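Local coordinates for protein Beta2-bungarotoxin (Bungarus multicinctus, PDB 1BUN) that acts as a presynaptic neurotoxin in which a phospholipase A2 chain is joined to a Kunitz-type chain that probably directs it to neuronal potassium channels, at residues Gly39-Asn43 with Gly44-Lys48. Sequence-based numbering, arbitrary orientation.
Sequences GCNGN and GNHFK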
# COMPACT_ATOMS: atom_id res chain seq x y z
N GLY B 39 -15.17 -3.43 -23.02
CA GLY B 39 -13.98 -4.28 -23.13
C GLY B 39 -12.89 -3.99 -24.16
O GLY B 39 -12.04 -4.85 -24.41
N CYS B 40 -12.88 -2.79 -24.73
CA CYS B 40 -11.88 -2.42 -25.74
C CYS B 40 -10.60 -1.88 -25.14
O CYS B 40 -9.61 -1.66 -25.85
CB CYS B 40 -12.47 -1.38 -26.67
SG CYS B 40 -13.94 -1.99 -27.52
N ASN B 41 -10.64 -1.59 -23.84
CA ASN B 41 -9.50 -1.08 -23.09
C ASN B 41 -8.64 -0.00 -23.77
O ASN B 41 -7.41 -0.07 -23.74
CB ASN B 41 -8.61 -2.25 -22.67
CG ASN B 41 -7.69 -1.88 -21.56
OD1 ASN B 41 -8.13 -1.32 -20.56
ND2 ASN B 41 -6.41 -2.16 -21.72
N GLY B 42 -9.30 0.98 -24.39
CA GLY B 42 -8.58 2.04 -25.06
C GLY B 42 -7.83 2.89 -24.06
O GLY B 42 -6.99 3.71 -24.43
N ASN B 43 -8.17 2.72 -22.78
CA ASN B 43 -7.55 3.43 -21.69
C ASN B 43 -8.03 2.72 -20.45
O ASN B 43 -9.06 2.05 -20.53
CB ASN B 43 -7.91 4.93 -21.67
CG ASN B 43 -9.35 5.22 -21.23
OD1 ASN B 43 -9.96 4.47 -20.48
ND2 ASN B 43 -9.86 6.35 -21.66
N GLY B 44 -7.38 2.94 -19.31
CA GLY B 44 -7.77 2.26 -18.10
C GLY B 44 -8.74 2.93 -17.16
O GLY B 44 -8.81 2.56 -15.99
N ASN B 45 -9.49 3.93 -17.64
CA ASN B 45 -10.46 4.63 -16.80
C ASN B 45 -11.73 3.79 -16.87
O ASN B 45 -12.63 4.04 -17.69
CB ASN B 45 -10.72 6.06 -17.32
CG ASN B 45 -11.56 6.89 -16.35
OD1 ASN B 45 -12.00 6.40 -15.31
ND2 ASN B 45 -11.77 8.16 -16.68
N HIS B 46 -11.68 2.68 -16.15
CA HIS B 46 -12.79 1.73 -16.05
C HIS B 46 -12.44 0.76 -14.93
O HIS B 46 -11.43 0.05 -15.00
CB HIS B 46 -13.06 1.00 -17.38
CG HIS B 46 -11.90 0.19 -17.89
ND1 HIS B 46 -11.59 -1.08 -17.43
CD2 HIS B 46 -10.99 0.46 -18.86
CE1 HIS B 46 -10.53 -1.51 -18.13
NE2 HIS B 46 -10.14 -0.61 -19.01
N PHE B 47 -13.25 0.72 -13.89
CA PHE B 47 -12.93 -0.17 -12.79
C PHE B 47 -14.15 -0.99 -12.37
O PHE B 47 -15.27 -0.51 -12.48
CB PHE B 47 -12.37 0.67 -11.60
CG PHE B 47 -11.42 1.78 -12.02
CD1 PHE B 47 -11.90 3.00 -12.48
CD2 PHE B 47 -10.05 1.57 -12.04
CE1 PHE B 47 -11.05 3.99 -12.96
CE2 PHE B 47 -9.18 2.57 -12.53
CZ PHE B 47 -9.69 3.78 -12.99
N LYS B 48 -13.92 -2.22 -11.90
CA LYS B 48 -15.01 -3.10 -11.47
C LYS B 48 -15.96 -2.43 -10.51
O LYS B 48 -17.11 -2.82 -10.44
CB LYS B 48 -14.50 -4.33 -10.73
CG LYS B 48 -13.20 -4.97 -11.18
CD LYS B 48 -12.72 -5.97 -10.10
CE LYS B 48 -11.31 -6.51 -10.39
NZ LYS B 48 -10.24 -5.50 -10.17
O HOH W 1 -12.14 3.40 -20.33
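The imidazole of H46 points back across the turn and gives its NE2-H to the amide oxygen of N41. From NE2 of H46 to OD1 of N41 is 2.6 Å, a short bond; the oxygen lies in the ring plane, and the donor in turn lies in the plane of the amide carbonyl. The amide and the ring stand nearly perpendicular, 81° apart, yet each presents its edge to the other, joined through OD1 and NE2. Asparagine suits position 41 on two counts: it tolerates the left-handed helical backbone angles found there, and with CG anti to the backbone N (chi1 -162°) its oxygen extends to the ring. Beside this bond, CD2 of H46 approaches the carbonyl O of N43 to 3.0 Å, again near the ring plane, while Y37 stacks on the imidazole.

This turn belongs to the Kunitz (BPTI-like) fold, in the loop that leads from strand 31-37 to helix 50-57, and it is tied to the rest of the domain through the C16-C40 disulfide.

N43 uses both ends of its amide. Its chi1 of 73° sets CG between the backbone N and carbonyl carbon, folding OD1 over the following peptides, where it accepts the backbone N-H of N45 (OD1 to N, 2.9 Å). That donor sits well above the carbonyl plane. OD1 is also near water 1, which approaches the carbonyl O of N45 as well; the other end, ND2, bonds the carbonyl of P10. N45, the centre of an inverse gamma turn, sends its buried amide the other way: OD1 accepts from the backbone of Y25 and ND2 donates to the carbonyl of K9, so a side chain with both donor and acceptor fits this interior site.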